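PDB 4M7S: S-adenosyl-L-methionine-dependent 2-deoxy-scyllo-inosamine dehydrogenase from Bacillus circulans, which catalyses the radical S-adenosyl-L-methionine-dependent two-electron oxidation of 2-deoxy-scyllo-inosamine to amino-dideoxy-scyllo-inosose in butirosin biosynthesis, using two [4Fe-4S] clusters. Local coordinates for residues Arg84-Ile89 / Ile109-Val114. Residues are numbered along the deposited sequence; the frame is centred on the assembly and turned at random.
Sequences RARPII and IQKFIV
I89 meets K111, F112 and I113 with both its backbone and its side chain, and so illustrates how neighbouring parallel strands are joined. Its N donates to K111 O (2.8 Å). Its O receives I113 N at 2.7 Å, so that the two bonds straddle F112. On the same face of the sheet, I89 CB lies 3.7 Å from F112 CD2, the two side chains running alongside each other. With chi1 at -71°, CG1 of I89 stands beside its own backbone N and reaches back to I109, CG1 to CD1 3.7 Å; I109 CG2 in turn lies over one face of the F112 ring, offset toward its rim. L104 of helix 98-107 touches both I109 and F112, and L101 touches F112. Nearer P87, Q110 N bonds to P87 O at 2.9 Å. The extended Q110 side chain presents OE1 to the edge of the R86 guanidinium, 2.7 Å from NH2. This bond is weak and bent, with an angle of 128° at the hydrogen. The amide plane of Q110 is turned 67° from the guanidinium. Strands 86-91 and 111-116 with the crossover helix 98-107 make a beta-alpha-beta unit, the repeating element of the partial TIM barrel of radical SAM enzymes.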
ATOM      1  N   ARG A  84     -14.857  -9.883  -2.344  1.00 34.12           N
ATOM      2  CA  ARG A  84     -15.471  -8.579  -2.064  1.00 35.74           C
ATOM      3  C   ARG A  84     -14.464  -7.420  -2.161  1.00 30.74           C
ATOM      4  O   ARG A  84     -14.856  -6.268  -2.332  1.00 35.24           O
ATOM      5  CB  ARG A  84     -16.099  -8.545  -0.668  1.00 38.69           C
ATOM      6  CG  ARG A  84     -17.131  -9.611  -0.379  1.00 47.81           C
ATOM      7  CD  ARG A  84     -17.651  -9.466   1.058  1.00 52.89           C
ATOM      8  NE  ARG A  84     -18.408  -8.227   1.247  1.00 58.89           N
ATOM      9  CZ  ARG A  84     -18.406  -7.498   2.363  1.00 60.73           C
ATOM     10  NH1 ARG A  84     -17.673  -7.866   3.410  1.00 58.48           N
ATOM     11  NH2 ARG A  84     -19.134  -6.389   2.425  1.00 63.11           N
ATOM     12  N   ALA A  85     -13.173  -7.718  -2.035  1.00 24.97           N
ATOM     13  CA  ALA A  85     -12.154  -6.663  -2.035  1.00 26.83           C
ATOM     14  C   ALA A  85     -12.026  -6.027  -3.415  1.00 30.39           C
ATOM     15  O   ALA A  85     -12.511  -6.578  -4.402  1.00 30.56           O
ATOM     16  CB  ALA A  85     -10.815  -7.202  -1.584  1.00 23.56           C
ATOM     17  N   ARG A  86     -11.364  -4.873  -3.480  1.00 29.63           N
ATOM     18  CA  ARG A  86     -11.204  -4.145  -4.737  1.00 28.71           C
ATOM     19  C   ARG A  86      -9.732  -4.020  -5.096  1.00 25.78           C
ATOM     20  O   ARG A  86      -9.026  -3.177  -4.539  1.00 26.97           O
ATOM     21  CB  ARG A  86     -11.860  -2.759  -4.631  1.00 33.52           C
ATOM     22  CG  ARG A  86     -11.669  -1.849  -5.850  1.00 34.96           C
ATOM     23  CD  ARG A  86     -12.607  -0.646  -5.763  1.00 43.57           C
ATOM     24  NE  ARG A  86     -12.283   0.386  -6.744  1.00 45.58           N
ATOM     25  CZ  ARG A  86     -12.762   0.421  -7.984  1.00 46.19           C
ATOM     26  NH1 ARG A  86     -12.415   1.406  -8.800  1.00 47.20           N
ATOM     27  NH2 ARG A  86     -13.591  -0.525  -8.406  1.00 44.11           N
ATOM     28  N   PRO A  87      -9.258  -4.882  -6.013  1.00 23.61           N
ATOM     29  CA  PRO A  87      -7.853  -4.928  -6.429  1.00 22.12           C
ATOM     30  C   PRO A  87      -7.500  -3.787  -7.381  1.00 23.76           C
ATOM     31  O   PRO A  87      -8.182  -3.593  -8.389  1.00 25.09           O
ATOM     32  CB  PRO A  87      -7.742  -6.280  -7.164  1.00 21.52           C
ATOM     33  CG  PRO A  87      -9.007  -7.050  -6.798  1.00 21.72           C
ATOM     34  CD  PRO A  87     -10.040  -5.981  -6.608  1.00 22.25           C
ATOM     35  N   ILE A  88      -6.446  -3.043  -7.050  1.00 22.70           N
ATOM     36  CA  ILE A  88      -6.021  -1.896  -7.840  1.00 27.34           C
ATOM     37  C   ILE A  88      -4.551  -2.052  -8.189  1.00 23.65           C
ATOM     38  O   ILE A  88      -3.747  -2.403  -7.325  1.00 25.95           O
ATOM     39  CB  ILE A  88      -6.120  -0.588  -7.036  1.00 30.93           C
ATOM     40  CG1 ILE A  88      -7.473  -0.467  -6.335  1.00 36.09           C
ATOM     41  CG2 ILE A  88      -5.826   0.618  -7.937  1.00 30.33           C
ATOM     42  CD1 ILE A  88      -8.636  -0.361  -7.277  1.00 39.53           C
ATOM     43  N   ILE A  89      -4.191  -1.778  -9.439  1.00 21.24           N
ATOM     44  CA  ILE A  89      -2.780  -1.760  -9.820  1.00 20.63           C
ATOM     45  C   ILE A  89      -2.272  -0.320  -9.932  1.00 23.41           C
ATOM     46  O   ILE A  89      -2.836   0.488 -10.677  1.00 26.51           O
ATOM     47  CB  ILE A  89      -2.536  -2.463 -11.173  1.00 24.39           C
ATOM     48  CG1 ILE A  89      -2.719  -3.976 -11.045  1.00 25.15           C
ATOM     49  CG2 ILE A  89      -1.118  -2.159 -11.690  1.00 23.68           C
ATOM     50  CD1 ILE A  89      -1.565  -4.661 -10.351  1.00 21.83           C
ATOM     51  N   ILE A 109      -8.397  -7.379 -11.391  1.00 24.15           N
ATOM     52  CA  ILE A 109      -8.049  -5.967 -11.204  1.00 22.80           C
ATOM     53  C   ILE A 109      -9.193  -5.073 -11.670  1.00 26.14           C
ATOM     54  O   ILE A 109      -9.649  -5.188 -12.809  1.00 29.94           O
ATOM     55  CB  ILE A 109      -6.751  -5.561 -11.954  1.00 24.40           C
ATOM     56  CG1 ILE A 109      -5.551  -6.355 -11.434  1.00 23.29           C
ATOM     57  CG2 ILE A 109      -6.491  -4.038 -11.804  1.00 23.60           C
ATOM     58  CD1 ILE A 109      -5.381  -6.293  -9.914  1.00 19.92           C
ATOM     59  N   GLN A 110      -9.648  -4.172 -10.802  1.00 23.77           N
ATOM     60  CA  GLN A 110     -10.747  -3.284 -11.154  1.00 26.97           C
ATOM     61  C   GLN A 110     -10.263  -1.912 -11.615  1.00 31.41           C
ATOM     62  O   GLN A 110     -11.023  -1.141 -12.198  1.00 35.61           O
ATOM     63  CB  GLN A 110     -11.712  -3.142  -9.975  1.00 29.17           C
ATOM     64  CG  GLN A 110     -12.434  -4.442  -9.636  1.00 30.98           C
ATOM     65  CD  GLN A 110     -13.349  -4.304  -8.450  1.00 36.29           C
ATOM     66  OE1 GLN A 110     -13.730  -3.197  -8.078  1.00 37.28           O
ATOM     67  NE2 GLN A 110     -13.710  -5.434  -7.841  1.00 38.49           N
ATOM     68  N   LYS A 111      -9.000  -1.599 -11.355  1.00 29.15           N
ATOM     69  CA  LYS A 111      -8.488  -0.291 -11.742  1.00 28.64           C
ATOM     70  C   LYS A 111      -6.978  -0.290 -11.921  1.00 24.57           C
ATOM     71  O   LYS A 111      -6.246  -0.873 -11.118  1.00 23.74           O
ATOM     72  CB  LYS A 111      -8.902   0.763 -10.715  1.00 32.94           C
ATOM     73  CG  LYS A 111      -8.743   2.201 -11.174  1.00 37.21           C
ATOM     74  CD  LYS A 111      -9.611   3.091 -10.304  1.00 44.75           C
ATOM     75  CE  LYS A 111      -9.402   4.568 -10.585  1.00 49.68           C
ATOM     76  NZ  LYS A 111     -10.121   5.458  -9.614  1.00 49.69           N
ATOM     77  N   PHE A 112      -6.526   0.364 -12.991  1.00 25.09           N
ATOM     78  CA  PHE A 112      -5.110   0.608 -13.226  1.00 25.86           C
ATOM     79  C   PHE A 112      -4.837   2.107 -13.115  1.00 25.94           C
ATOM     80  O   PHE A 112      -5.465   2.917 -13.804  1.00 27.11           O
ATOM     81  CB  PHE A 112      -4.704   0.126 -14.622  1.00 26.60           C
ATOM     82  CG  PHE A 112      -4.909  -1.356 -14.848  1.00 27.85           C
ATOM     83  CD1 PHE A 112      -6.133  -1.844 -15.284  1.00 34.05           C
ATOM     84  CD2 PHE A 112      -3.867  -2.255 -14.645  1.00 24.68           C
ATOM     85  CE1 PHE A 112      -6.320  -3.215 -15.510  1.00 35.80           C
ATOM     86  CE2 PHE A 112      -4.044  -3.630 -14.868  1.00 26.75           C
ATOM     87  CZ  PHE A 112      -5.270  -4.106 -15.301  1.00 30.61           C
ATOM     88  N   ILE A 113      -3.913   2.468 -12.232  1.00 26.52           N
ATOM     89  CA  ILE A 113      -3.474   3.848 -12.105  1.00 30.05           C
ATOM     90  C   ILE A 113      -2.099   3.883 -12.730  1.00 29.02           C
ATOM     91  O   ILE A 113      -1.143   3.386 -12.136  1.00 26.27           O
ATOM     92  CB  ILE A 113      -3.320   4.280 -10.637  1.00 30.62           C
ATOM     93  CG1 ILE A 113      -4.517   3.835  -9.792  1.00 33.39           C
ATOM     94  CG2 ILE A 113      -3.069   5.787 -10.543  1.00 30.78           C
ATOM     95  CD1 ILE A 113      -5.812   4.450 -10.202  1.00 36.51           C
ATOM     96  N   VAL A 114      -1.991   4.447 -13.926  1.00 30.38           N
ATOM     97  CA  VAL A 114      -0.703   4.469 -14.607  1.00 33.18           C
ATOM     98  C   VAL A 114      -0.026   5.821 -14.421  1.00 36.79           C
ATOM     99  O   VAL A 114      -0.636   6.865 -14.658  1.00 38.70           O
ATOM    100  CB  VAL A 114      -0.840   4.179 -16.117  1.00 35.92           C
ATOM    101  CG1 VAL A 114       0.528   4.187 -16.777  1.00 36.49           C
ATOM    102  CG2 VAL A 114      -1.531   2.846 -16.345  1.00 34.77           C
TER